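Local coordinates for proto-oncogene tyrosine-protein kinase receptor Ret (Danio rerio, PDB 7AMK) that probably serves as a receptor tyrosine kinase that assembles with GDNF and its co-receptor GFR alpha 1 through its cadherin-like ectodomain, at residues I140-E145 against I226-D231. The protein carries 4 engineered substitutions. Sequence-based numbering, arbitrary orientation.
With CA (calcium ion), chain M; CA (calcium ion), chain L; CA (calcium ion), chain N.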
ATOM      1  N   ILE A 140     -18.809 -28.140  26.143  1.00 17.66           N
ATOM      2  CA  ILE A 140     -18.815 -27.387  27.384  1.00 18.38           C
ATOM      3  C   ILE A 140     -17.908 -26.178  27.181  1.00 17.36           C
ATOM      4  O   ILE A 140     -17.099 -26.127  26.255  1.00 15.92           O
ATOM      5  CB  ILE A 140     -18.346 -28.236  28.575  1.00 18.72           C
ATOM      6  CG1 ILE A 140     -16.996 -28.864  28.234  1.00 27.04           C
ATOM      7  CG2 ILE A 140     -19.297 -29.357  28.845  1.00 19.22           C
ATOM      8  CD1 ILE A 140     -16.374 -29.607  29.378  1.00 25.13           C
ATOM      9  N   THR A 141     -18.038 -25.208  28.068  1.00 20.30           N
ATOM     10  CA  THR A 141     -17.163 -24.051  28.032  1.00 24.19           C
ATOM     11  C   THR A 141     -16.043 -24.244  29.045  1.00 21.98           C
ATOM     12  O   THR A 141     -16.229 -24.891  30.075  1.00 23.51           O
ATOM     13  CB  THR A 141     -17.933 -22.760  28.311  1.00 22.06           C
ATOM     14  OG1 THR A 141     -18.986 -22.639  27.356  1.00 27.28           O
ATOM     15  CG2 THR A 141     -17.007 -21.516  28.189  1.00 21.95           C
ATOM     16  N   GLU A 142     -14.869 -23.707  28.719  1.00 18.61           N
ATOM     17  CA  GLU A 142     -13.732 -23.775  29.630  1.00 19.07           C
ATOM     18  C   GLU A 142     -14.066 -23.056  30.947  1.00 20.28           C
ATOM     19  O   GLU A 142     -15.027 -22.286  31.041  1.00 20.93           O
ATOM     20  CB  GLU A 142     -12.495 -23.170  28.950  1.00 19.49           C
ATOM     21  CG  GLU A 142     -12.640 -21.695  28.630  1.00 20.67           C
ATOM     22  CD  GLU A 142     -11.335 -21.008  28.282  1.00 21.48           C
ATOM     23  OE1 GLU A 142     -10.242 -21.546  28.564  1.00 21.32           O
ATOM     24  OE2 GLU A 142     -11.423 -19.908  27.708  1.00 22.40           O
ATOM     25  N   ASN A 143     -13.287 -23.360  31.986  1.00 22.23           N
ATOM     26  CA  ASN A 143     -13.360 -22.655  33.290  1.00 24.79           C
ATOM     27  C   ASN A 143     -14.743 -22.750  33.939  1.00 30.65           C
ATOM     28  O   ASN A 143     -15.240 -21.781  34.519  1.00 28.24           O
ATOM     29  CB  ASN A 143     -12.975 -21.179  33.164  1.00 23.57           C
ATOM     30  CG  ASN A 143     -11.627 -20.975  32.524  1.00 23.59           C
ATOM     31  OD1 ASN A 143     -10.727 -21.794  32.667  1.00 23.09           O
ATOM     32  ND2 ASN A 143     -11.483 -19.872  31.795  1.00 24.32           N
ATOM     33  N   ARG A 144     -15.374 -23.917  33.850  1.00 26.35           N
ATOM     34  CA  ARG A 144     -16.724 -24.105  34.361  1.00 31.14           C
ATOM     35  C   ARG A 144     -16.768 -25.274  35.334  1.00 25.34           C
ATOM     36  O   ARG A 144     -15.929 -26.177  35.296  1.00 28.41           O
ATOM     37  CB  ARG A 144     -17.739 -24.370  33.236  1.00 23.39           C
ATOM     38  CG  ARG A 144     -18.032 -23.200  32.359  1.00 25.47           C
ATOM     39  CD  ARG A 144     -18.722 -22.105  33.131  1.00 31.28           C
ATOM     40  NE  ARG A 144     -19.142 -21.035  32.231  1.00 41.66           N
ATOM     41  CZ  ARG A 144     -18.385 -19.998  31.905  1.00 43.20           C
ATOM     42  NH1 ARG A 144     -17.171 -19.852  32.402  1.00 38.20           N
ATOM     43  NH2 ARG A 144     -18.858 -19.081  31.064  1.00 46.22           N
ATOM     44  N   GLU A 145     -17.824 -25.272  36.140  1.00 22.70           N
ATOM     45  CA  GLU A 145     -18.031 -26.265  37.184  1.00 31.03           C
ATOM     46  C   GLU A 145     -18.265 -27.665  36.603  1.00 29.82           C
ATOM     47  O   GLU A 145     -19.114 -27.846  35.719  1.00 23.03           O
ATOM     48  CB  GLU A 145     -19.231 -25.850  38.045  1.00 32.07           C
ATOM     49  CG  GLU A 145     -20.006 -27.011  38.679  1.00 41.63           C
ATOM     50  CD  GLU A 145     -20.390 -26.731  40.135  1.00 48.67           C
ATOM     51  OE1 GLU A 145     -19.591 -26.076  40.840  1.00 55.25           O
ATOM     52  OE2 GLU A 145     -21.476 -27.170  40.580  1.00 53.31           O
ATOM     53  N   ILE A 226     -14.682 -27.920  23.319  1.00 14.70           N
ATOM     54  CA  ILE A 226     -14.459 -26.973  24.417  1.00 15.31           C
ATOM     55  C   ILE A 226     -14.614 -25.559  23.873  1.00 17.46           C
ATOM     56  O   ILE A 226     -13.850 -25.134  22.991  1.00 16.62           O
ATOM     57  CB  ILE A 226     -13.085 -27.142  25.085  1.00 15.49           C
ATOM     58  CG1 ILE A 226     -12.804 -28.606  25.510  1.00 14.82           C
ATOM     59  CG2 ILE A 226     -12.982 -26.191  26.285  1.00 16.30           C
ATOM     60  CD1 ILE A 226     -13.791 -29.228  26.523  1.00 14.55           C
ATOM     61  N   TYR A 227     -15.603 -24.841  24.396  1.00 16.62           N
ATOM     62  CA  TYR A 227     -15.841 -23.458  24.013  1.00 17.67           C
ATOM     63  C   TYR A 227     -14.977 -22.500  24.821  1.00 18.65           C
ATOM     64  O   TYR A 227     -14.638 -22.746  25.978  1.00 21.42           O
ATOM     65  CB  TYR A 227     -17.310 -23.085  24.195  1.00 21.28           C
ATOM     66  CG  TYR A 227     -18.221 -23.700  23.167  1.00 17.38           C
ATOM     67  CD1 TYR A 227     -17.724 -24.521  22.158  1.00 28.85           C
ATOM     68  CD2 TYR A 227     -19.575 -23.435  23.185  1.00 26.79           C
ATOM     69  CE1 TYR A 227     -18.574 -25.085  21.196  1.00 25.27           C
ATOM     70  CE2 TYR A 227     -20.425 -23.975  22.244  1.00 24.97           C
ATOM     71  CZ  TYR A 227     -19.931 -24.802  21.263  1.00 28.41           C
ATOM     72  OH  TYR A 227     -20.818 -25.334  20.365  1.00 35.56           O
ATOM     73  N   ASP A 228     -14.640 -21.392  24.190  1.00 21.12           N
ATOM     74  CA  ASP A 228     -13.677 -20.435  24.697  1.00 20.79           C
ATOM     75  C   ASP A 228     -14.393 -19.350  25.473  1.00 21.98           C
ATOM     76  O   ASP A 228     -15.522 -18.970  25.161  1.00 22.25           O
ATOM     77  CB  ASP A 228     -12.905 -19.810  23.529  1.00 21.48           C
ATOM     78  CG  ASP A 228     -11.764 -18.958  23.968  1.00 22.65           C
ATOM     79  OD1 ASP A 228     -10.858 -19.495  24.606  1.00 22.31           O
ATOM     80  OD2 ASP A 228     -11.754 -17.757  23.648  1.00 24.04           O
ATOM     81  N   GLU A 229     -13.717 -18.825  26.478  1.00 22.01           N
ATOM     82  CA  GLU A 229     -14.158 -17.587  27.095  1.00 23.83           C
ATOM     83  C   GLU A 229     -12.979 -16.625  27.122  1.00 20.07           C
ATOM     84  O   GLU A 229     -11.837 -17.006  26.863  1.00 19.50           O
ATOM     85  CB  GLU A 229     -14.735 -17.828  28.492  1.00 23.37           C
ATOM     86  CG  GLU A 229     -13.726 -18.059  29.546  1.00 29.20           C
ATOM     87  CD  GLU A 229     -14.372 -18.135  30.929  1.00 45.03           C
ATOM     88  OE1 GLU A 229     -15.620 -18.103  30.989  1.00 45.70           O
ATOM     89  OE2 GLU A 229     -13.645 -18.225  31.952  1.00 37.75           O
ATOM     90  N   ASP A 230     -13.266 -15.362  27.416  1.00 26.51           N
ATOM     91  CA  ASP A 230     -12.259 -14.303  27.379  1.00 22.96           C
ATOM     92  C   ASP A 230     -11.525 -14.351  28.714  1.00 21.56           C
ATOM     93  O   ASP A 230     -11.951 -13.767  29.707  1.00 22.95           O
ATOM     94  CB  ASP A 230     -12.915 -12.948  27.101  1.00 21.04           C
ATOM     95  CG  ASP A 230     -11.910 -11.777  27.035  1.00 21.05           C
ATOM     96  OD1 ASP A 230     -10.681 -11.976  27.101  1.00 20.66           O
ATOM     97  OD2 ASP A 230     -12.387 -10.634  26.921  1.00 21.68           O
ATOM     98  N   ASP A 231     -10.414 -15.089  28.747  1.00 21.21           N
ATOM     99  CA  ASP A 231      -9.669 -15.260  29.991  1.00 25.21           C
ATOM    100  C   ASP A 231      -8.180 -14.997  29.785  1.00 23.01           C
ATOM    101  O   ASP A 231      -7.357 -15.467  30.578  1.00 23.58           O
ATOM    102  CB  ASP A 231      -9.914 -16.658  30.599  1.00 25.74           C
ATOM    103  CG  ASP A 231      -9.351 -17.810  29.722  1.00 21.78           C
ATOM    104  OD1 ASP A 231      -8.831 -17.562  28.615  1.00 21.97           O
ATOM    105  OD2 ASP A 231      -9.421 -18.974  30.166  1.00 22.18           O
TER
HETATM  106 CA    CA M 602      -9.920 -18.438  26.594  1.00 17.96          CA
HETATM  107 CA    CA L 601      -8.259 -20.718  29.309  1.00 22.02          CA
HETATM  108 CA    CA N 603      -8.834 -11.900  25.686  1.00 13.21          CA
HETATM  109  O   HOH W   1      -6.246 -19.723  29.959  1.00 32.25           O
HETATM  110  O   HOH W   2      -8.752 -21.667  31.376  1.00 21.76           O
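Two calcium ions join Glu-142 to Asp-231, whose carboxylates come from opposite directions with planes 64° apart. Glu-142 OE2 and OE1 bind one calcium each, and Asp-231 divides its oxygens between the same pair, OD1 lying 2.5 Å from the calcium that Glu-142 OE2 holds. OD1 of Asp-228, which also pairs with Arg-195, and the carbonyl O of Glu-229 bind that ion too; Glu-196 and Asp-265 are further ligands. Asp-230 OD1 binds a third calcium.

Hydrogen bonds brace the same carboxylates. Glu-229 N donates to the anti lone pair of Glu-142 OE2 at 2.8 Å. Asn-143 ND2 spends both hydrogens, close to its amide plane, on Glu-229 OE2 (2.7 Å) and Asp-231 OD2 (2.8 Å). In a salt bridge, Arg-144 NH1 reaches Glu-229 OE1 at 2.7 Å, from 38° above the carboxylate plane; a bend at chi2 (-66°) swings the guanidinium back so that Thr-141 CG2 sits over its face. With an alanine here instead of Glu-229, Arg-144 would probably lose its carboxylate mate and Asn-143 one of its two acceptors.

Behind the site, parallel strands 139-141 and 215-227 pair through Tyr-227 N to Ile-140 O (2.7 Å) and Glu-142 N to Tyr-227 O (2.9 Å), while Ile-140 and Ile-226 pack side by side.

This is the calcium-bound linker of cadherin repeats: shared carboxylates, their charge probably offset by the ions, tie the second cadherin-like domain to the third.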